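Local structure of uncharacterized protein RPA4178 (Rhodopseudomonas palustris, 3LAG) at residues M2-K7 and R23-S28; G27-H32 and D78-S83. The protein is of unknown function but belongs to the cupin family, whose members share a beta-barrel fold, and binds nickel and calcium ions. One frame throughout, in Å; residues are numbered along the deposited sequence. Where two conformers were deposited one is given.

Interaction 1 (M2-K7 and R23-S28); sequences MTVAAK and RLPPGS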
HETATM    1  N   MSE B   2      -1.673 -14.601  27.525  1.00 10.53           N
HETATM    2  CA  MSE B   2      -1.769 -15.546  26.434  0.50 10.80           C
HETATM    3  C   MSE B   2      -1.985 -14.983  25.059  1.00  9.36           C
HETATM    4  O   MSE B   2      -1.674 -15.640  24.065  1.00 10.09           O
HETATM    5  CB  MSE B   2      -2.771 -16.598  26.749  0.50 11.91           C
HETATM    6  CG  MSE B   2      -2.186 -17.451  27.770  0.50 11.05           C
HETATM    7 SE   MSE B   2      -3.342 -18.870  27.927  0.30 12.59          SE
HETATM    8  CE  MSE B   2      -3.990 -18.432  29.653  0.50  7.91           C
ATOM      9  N   THR B   3      -2.475 -13.756  24.973  1.00  8.50           N
ATOM     10  CA  THR B   3      -2.596 -13.094  23.683  0.50  8.05           C
ATOM     11  C   THR B   3      -1.212 -12.742  23.160  1.00  7.17           C
ATOM     12  O   THR B   3      -0.372 -12.235  23.915  1.00  8.17           O
ATOM     13  CB  THR B   3      -3.411 -11.799  23.796  0.50  8.78           C
ATOM     14  OG1 THR B   3      -4.668 -12.092  24.413  0.50  9.96           O
ATOM     15  CG2 THR B   3      -3.652 -11.188  22.417  0.50  6.54           C
ATOM     16  N   VAL B   4      -0.981 -13.001  21.878  1.00  8.03           N
ATOM     17  CA  VAL B   4       0.275 -12.675  21.237  1.00  8.95           C
ATOM     18  C   VAL B   4       0.214 -11.220  20.777  1.00  8.88           C
ATOM     19  O   VAL B   4      -0.821 -10.748  20.302  1.00  8.99           O
ATOM     20  CB  VAL B   4       0.526 -13.625  20.047  1.00  9.86           C
ATOM     21  CG1 VAL B   4       1.702 -13.148  19.193  1.00 11.12           C
ATOM     22  CG2 VAL B   4       0.753 -15.049  20.563  1.00 12.38           C
ATOM     23  N   ALA B   5       1.309 -10.488  20.930  1.00  9.49           N
ATOM     24  CA  ALA B   5       1.352  -9.118  20.440  1.00 10.07           C
ATOM     25  C   ALA B   5       1.349  -9.064  18.911  1.00  9.62           C
ATOM     26  O   ALA B   5       2.004  -9.864  18.251  1.00 10.53           O
ATOM     27  CB  ALA B   5       2.567  -8.396  20.997  1.00 11.63           C
ATOM     28  N   ALA B   6       0.596  -8.123  18.354  1.00  8.64           N
ATOM     29  CA  ALA B   6       0.721  -7.815  16.938  1.00  9.31           C
ATOM     30  C   ALA B   6       2.111  -7.233  16.702  1.00  9.29           C
ATOM     31  O   ALA B   6       2.662  -6.567  17.583  1.00 11.37           O
ATOM     32  CB  ALA B   6      -0.340  -6.823  16.529  1.00  9.73           C
ATOM     33  N   LYS B   7       2.670  -7.465  15.518  1.00  9.89           N
ATOM     34  CA  LYS B   7       3.955  -6.892  15.154  1.00 10.61           C
ATOM     35  C   LYS B   7       3.736  -5.721  14.209  1.00  9.93           C
ATOM     36  O   LYS B   7       2.866  -5.772  13.331  1.00  9.69           O
ATOM     37  CB  LYS B   7       4.813  -7.946  14.458  1.00 13.34           C
ATOM     38  CG  LYS B   7       5.054  -9.208  15.268  1.00 16.02           C
ATOM     39  CD  LYS B   7       5.741 -10.271  14.410  1.00 19.48           C
ATOM     40  CE  LYS B   7       5.725 -11.641  15.076  1.00 22.83           C
ATOM     41  NZ  LYS B   7       6.261 -12.697  14.169  1.00 26.28           N
ATOM     42  N   ARG B  23       1.750  -7.177  11.125  1.00  7.06           N
ATOM     43  CA  ARG B  23       1.736  -8.631  11.011  1.00  8.39           C
ATOM     44  C   ARG B  23       1.106  -9.198  12.264  1.00  8.04           C
ATOM     45  O   ARG B  23       1.588  -8.971  13.377  1.00  8.76           O
ATOM     46  CB  ARG B  23       3.155  -9.176  10.836  1.00 10.27           C
ATOM     47  CG  ARG B  23       3.727  -8.874   9.480  1.00 11.22           C
ATOM     48  CD  ARG B  23       5.135  -9.429   9.309  1.00 13.72           C
ATOM     49  NE  ARG B  23       5.569  -9.305   7.924  1.00 16.37           N
ATOM     50  CZ  ARG B  23       5.390 -10.237   6.993  1.00 18.23           C
ATOM     51  NH1 ARG B  23       4.799 -11.388   7.286  1.00 16.60           N
ATOM     52  NH2 ARG B  23       5.822 -10.023   5.762  1.00 21.97           N
ATOM     53  N   LEU B  24       0.013  -9.927  12.081  1.00  7.01           N
ATOM     54  CA  LEU B  24      -0.702 -10.523  13.199  1.00  7.43           C
ATOM     55  C   LEU B  24      -0.641 -12.035  13.116  1.00  7.80           C
ATOM     56  O   LEU B  24      -1.324 -12.654  12.293  1.00  7.28           O
ATOM     57  CB  LEU B  24      -2.160 -10.065  13.238  1.00  8.23           C
ATOM     58  CG  LEU B  24      -2.428  -8.763  13.989  1.00 11.03           C
ATOM     59  CD1 LEU B  24      -1.891  -7.569  13.230  1.00 11.51           C
ATOM     60  CD2 LEU B  24      -3.920  -8.626  14.230  1.00 13.75           C
ATOM     61  N   PRO B  25       0.181 -12.644  13.979  1.00  7.93           N
ATOM     62  CA  PRO B  25       0.188 -14.109  14.071  1.00  9.08           C
ATOM     63  C   PRO B  25      -1.177 -14.633  14.540  1.00  8.03           C
ATOM     64  O   PRO B  25      -1.960 -13.900  15.130  1.00  6.89           O
ATOM     65  CB  PRO B  25       1.230 -14.375  15.162  1.00 10.56           C
ATOM     66  CG  PRO B  25       2.111 -13.180  15.151  1.00 11.37           C
ATOM     67  CD  PRO B  25       1.203 -12.029  14.844  1.00  9.48           C
ATOM     68  N   PRO B  26      -1.464 -15.913  14.298  1.00  7.78           N
ATOM     69  CA  PRO B  26      -2.674 -16.496  14.892  1.00  7.96           C
ATOM     70  C   PRO B  26      -2.686 -16.275  16.405  1.00  7.44           C
ATOM     71  O   PRO B  26      -1.657 -16.447  17.059  1.00  7.91           O
ATOM     72  CB  PRO B  26      -2.548 -17.984  14.555  1.00  9.33           C
ATOM     73  CG  PRO B  26      -1.733 -17.984  13.272  1.00 10.34           C
ATOM     74  CD  PRO B  26      -0.744 -16.863  13.435  1.00  9.25           C
ATOM     75  N   GLY B  27      -3.831 -15.871  16.944  1.00  7.77           N
ATOM     76  CA  GLY B  27      -3.954 -15.649  18.376  1.00  8.83           C
ATOM     77  C   GLY B  27      -3.382 -14.329  18.868  1.00  8.11           C
ATOM     78  O   GLY B  27      -3.122 -14.170  20.064  1.00  9.66           O
ATOM     79  N   SER B  28      -3.181 -13.379  17.963  1.00  7.97           N
ATOM     80  CA  SER B  28      -2.638 -12.080  18.343  1.00  7.82           C
ATOM     81  C   SER B  28      -3.702 -10.983  18.346  1.00  7.58           C
ATOM     82  O   SER B  28      -4.821 -11.172  17.844  1.00  7.65           O
ATOM     83  CB  SER B  28      -1.484 -11.684  17.407  1.00  8.39           C
ATOM     84  OG  SER B  28      -1.942 -11.389  16.101  1.00  8.11           O
TER
HETATM   85  O   HOH W   1      -2.800 -16.442  21.686  1.00 18.78           O

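Interaction 2 (G27-H32 and D78-S83); sequences GSATGH and DVRNES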
ATOM      1  N   GLY B  27      -3.831 -15.871  16.944  1.00  7.77           N
ATOM      2  CA  GLY B  27      -3.954 -15.649  18.376  1.00  8.83           C
ATOM      3  C   GLY B  27      -3.382 -14.329  18.868  1.00  8.11           C
ATOM      4  O   GLY B  27      -3.122 -14.170  20.064  1.00  9.66           O
ATOM      5  N   SER B  28      -3.181 -13.379  17.963  1.00  7.97           N
ATOM      6  CA  SER B  28      -2.638 -12.080  18.343  1.00  7.82           C
ATOM      7  C   SER B  28      -3.702 -10.983  18.346  1.00  7.58           C
ATOM      8  O   SER B  28      -4.821 -11.172  17.844  1.00  7.65           O
ATOM      9  CB  SER B  28      -1.484 -11.684  17.407  1.00  8.39           C
ATOM     10  OG  SER B  28      -1.942 -11.389  16.101  1.00  8.11           O
ATOM     11  N   ALA B  29      -3.326  -9.836  18.912  1.00  7.85           N
ATOM     12  CA  ALA B  29      -4.170  -8.642  18.935  1.00  8.79           C
ATOM     13  C   ALA B  29      -3.313  -7.384  19.002  1.00  9.15           C
ATOM     14  O   ALA B  29      -2.254  -7.384  19.621  1.00  9.58           O
ATOM     15  CB  ALA B  29      -5.134  -8.692  20.115  1.00 10.57           C
ATOM     16  N   THR B  30      -3.774  -6.310  18.371  1.00  8.75           N
ATOM     17  CA  THR B  30      -3.084  -5.022  18.453  1.00  8.97           C
ATOM     18  C   THR B  30      -3.286  -4.375  19.812  1.00  9.63           C
ATOM     19  O   THR B  30      -2.482  -3.540  20.233  1.00 10.11           O
ATOM     20  CB  THR B  30      -3.635  -4.031  17.419  1.00  9.05           C
ATOM     21  OG1 THR B  30      -5.051  -3.893  17.602  1.00  8.62           O
ATOM     22  CG2 THR B  30      -3.393  -4.530  16.007  1.00  9.78           C
ATOM     23  N   GLY B  31      -4.362  -4.770  20.485  1.00  8.62           N
ATOM     24  CA  GLY B  31      -4.899  -3.998  21.588  1.00  9.66           C
ATOM     25  C   GLY B  31      -5.774  -2.870  21.062  1.00  9.76           C
ATOM     26  O   GLY B  31      -5.602  -2.401  19.933  1.00  9.38           O
ATOM     27  N   HIS B  32      -6.737  -2.453  21.876  1.00  9.26           N
ATOM     28  CA  HIS B  32      -7.619  -1.352  21.521  0.50  9.06           C
ATOM     29  C   HIS B  32      -6.827  -0.070  21.320  1.00 10.32           C
ATOM     30  O   HIS B  32      -5.942   0.264  22.114  1.00 10.29           O
ATOM     31  CB  HIS B  32      -8.664  -1.145  22.614  0.50 10.64           C
ATOM     32  CG  HIS B  32      -9.779  -0.240  22.201  0.50 13.79           C
ATOM     33  ND1 HIS B  32      -9.688   1.134  22.265  0.50 16.22           N
ATOM     34  CD2 HIS B  32     -11.009  -0.514  21.707  0.50 14.15           C
ATOM     35  CE1 HIS B  32     -10.815   1.666  21.829  0.50 15.30           C
ATOM     36  NE2 HIS B  32     -11.633   0.689  21.485  0.50 15.79           N
ATOM     37  N   ASP B  78     -10.102  -2.776  18.586  1.00  8.72           N
ATOM     38  CA  ASP B  78      -9.016  -3.745  18.742  1.00  8.85           C
ATOM     39  C   ASP B  78      -9.084  -4.638  17.517  1.00  9.29           C
ATOM     40  O   ASP B  78     -10.170  -4.999  17.090  1.00 10.24           O
ATOM     41  CB  ASP B  78      -9.239  -4.585  20.001  1.00  9.13           C
ATOM     42  CG  ASP B  78      -8.106  -5.567  20.282  1.00  9.10           C
ATOM     43  OD1 ASP B  78      -6.990  -5.413  19.737  1.00  9.82           O
ATOM     44  OD2 ASP B  78      -8.354  -6.471  21.107  1.00 10.74           O
ATOM     45  N   VAL B  79      -7.942  -4.981  16.940  1.00  8.32           N
ATOM     46  CA  VAL B  79      -7.928  -5.876  15.800  1.00  9.53           C
ATOM     47  C   VAL B  79      -7.182  -7.141  16.196  1.00  8.46           C
ATOM     48  O   VAL B  79      -6.107  -7.082  16.792  1.00  8.85           O
ATOM     49  CB  VAL B  79      -7.316  -5.185  14.587  1.00 11.95           C
ATOM     50  CG1 VAL B  79      -6.923  -6.192  13.532  1.00 15.39           C
ATOM     51  CG2 VAL B  79      -8.308  -4.144  14.052  1.00 11.40           C
ATOM     52  N   ARG B  80      -7.783  -8.283  15.889  1.00  8.07           N
ATOM     53  CA  ARG B  80      -7.257  -9.561  16.335  1.00  7.84           C
ATOM     54  C   ARG B  80      -7.222 -10.578  15.222  1.00  7.55           C
ATOM     55  O   ARG B  80      -7.948 -10.464  14.233  1.00  8.75           O
ATOM     56  CB  ARG B  80      -8.126 -10.114  17.455  1.00  9.00           C
ATOM     57  CG  ARG B  80      -8.404  -9.098  18.541  1.00 10.44           C
ATOM     58  CD  ARG B  80      -9.261  -9.678  19.640  1.00 12.38           C
ATOM     59  NE  ARG B  80      -8.572 -10.695  20.425  1.00 14.24           N
ATOM     60  CZ  ARG B  80      -7.906 -10.459  21.554  1.00 15.54           C
ATOM     61  NH1 ARG B  80      -7.323 -11.457  22.206  1.00 17.17           N
ATOM     62  NH2 ARG B  80      -7.817  -9.229  22.036  1.00 15.63           N
ATOM     63  N   ASN B  81      -6.391 -11.596  15.405  1.00  7.19           N
ATOM     64  CA  ASN B  81      -6.359 -12.709  14.484  1.00  7.24           C
ATOM     65  C   ASN B  81      -6.827 -13.992  15.159  1.00  7.31           C
ATOM     66  O   ASN B  81      -6.087 -14.598  15.944  1.00  8.60           O
ATOM     67  CB  ASN B  81      -4.961 -12.881  13.910  1.00  7.41           C
ATOM     68  CG  ASN B  81      -4.917 -13.900  12.802  1.00  6.50           C
ATOM     69  OD1 ASN B  81      -5.937 -14.509  12.453  1.00  6.96           O
ATOM     70  ND2 ASN B  81      -3.734 -14.085  12.226  1.00  6.59           N
ATOM     71  N   GLU B  82      -8.069 -14.379  14.869  1.00  7.40           N
ATOM     72  CA  GLU B  82      -8.625 -15.621  15.394  1.00  8.78           C
ATOM     73  C   GLU B  82      -8.610 -16.720  14.331  1.00  8.66           C
ATOM     74  O   GLU B  82      -9.202 -17.784  14.517  1.00 10.20           O
ATOM     75  CB  GLU B  82     -10.046 -15.407  15.924  1.00  9.59           C
ATOM     76  CG  GLU B  82     -10.191 -14.239  16.903  1.00 11.93           C
ATOM     77  CD  GLU B  82      -9.429 -14.424  18.200  1.00 15.33           C
ATOM     78  OE1 GLU B  82      -8.983 -15.556  18.478  1.00 17.64           O
ATOM     79  OE2 GLU B  82      -9.277 -13.433  18.951  1.00 17.99           O
ATOM     80  N   SER B  83      -7.933 -16.447  13.219  1.00  7.96           N
ATOM     81  CA  SER B  83      -7.807 -17.404  12.133  1.00  8.19           C
ATOM     82  C   SER B  83      -6.528 -18.215  12.297  1.00  8.10           C
ATOM     83  O   SER B  83      -5.756 -18.007  13.243  1.00  8.66           O
ATOM     84  CB  SER B  83      -7.805 -16.685  10.776  1.00  9.10           C
ATOM     85  OG  SER B  83      -6.515 -16.191  10.420  1.00  8.24           O
TER
HETATM   86  O   HOH W   2      -6.389 -13.037  19.342  1.00 17.00           O

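Interaction 1 (M2-K7 and R23-S28)
Arg23 and Lys7 form an antiparallel hydrogen-bonded pair at one end of the beta hairpin made by strands 4-13 and 17-24, at the surface of a cupin beta-barrel fold. Arg23 N reaches Lys7 O at 2.8 Å and Lys7 N returns the bond to Arg23 O, both nearly straight. The CB atoms of the pair lie alongside each other, while the guanidinium group of Arg23 runs off to Glu21 and Glu86. The branched end of Leu24 comes close to 2-7, its CD1 3.7 Å from Ala6 CB. At Pro25 the chain leaves the hairpin. The proline ring is touched at CG from two directions roughly at right angles: by Lys7 CE, the last carbon of an extended chain, and by Val4 CG1, which lies 4.1 Å from Pro25 CG. Pro26 and Gly27 form the middle of a type II turn, with Gly27 at the positive phi (79°) that suits this position. Gly27 O then accepts a nearly straight bond from Val4 N at 3.0 Å, and a water bridges the same oxygen to Met2 O. Ser28 forms a parallel bridge with Val4, its CA 3.0 Å from Val4 O in a CH...O contact. With OG set between the backbone N and the carbonyl carbon (chi1 69°), the hydroxyl folds back over the turn, and Ser28 OG donates to a lone pair of Pro25 O at 2.7 Å.

Interaction 2 (G27-H32 and D78-S83)
Gly27 to His32 runs nearly antiparallel to Asp78 to Asn81, the two directions 167° apart, and a single bridge pairs Ala29 with Arg80. Gly27 N binds Asn81 O, Asn81 N binds Ser28 O, and Thr30 N meets Val79 O at 2.9 Å, nearly end-on to the carbonyl. The next bond is taken over by a side chain: Val79 N donates to Thr30 OG1 at 3.2 Å, and that hydroxyl in turn donates to Gly31 O. Ala29 CB sits over one face of the Arg80 guanidinium, 3.3 Å from NH2. A bend at chi3 (68°) folds the arginine over the methyl, and its edge meets two carboxylates in plane: NH2 binds Asp78 OD2 at 3.0 Å and NE binds Glu82 OE2 at 3.2 Å. A methionine in place of Arg80 would probably leave both acids without their shared positive mate and Glu82 freer to turn. Next along the chain, Asn81 OD1 accepts from Ser83 N, an Asx turn, and from Ser83 OG. A water links Ser28 O to Glu82 OE2, also in a long, weak ion pair with Arg58. The chemistry implies backbone bonding continued by the Thr30 hydroxyl, and an arginine that probably offsets two acids only in part.

In the fold
From the N terminus, the chain enters at 2-7, turns back through the hairpin, and returns at 23-28, where interaction 1 closes a short loop of 15 residues. Gly27 and Ser28 belong to both contacts, and interaction 2 starts there, closing a longer loop of 45 residues when 78-83 comes back alongside 27-32. The two loops therefore follow one another, overlapping at the turn, and neither encloses the other. Strand 28-34 lies between 4-13 and 76-80 in the sheet, with Val4 O bonded to Ala29 N. Leu24 O, probably bonded to Asn81 ND2, ties the hairpin's end to the segment after strand 76-80.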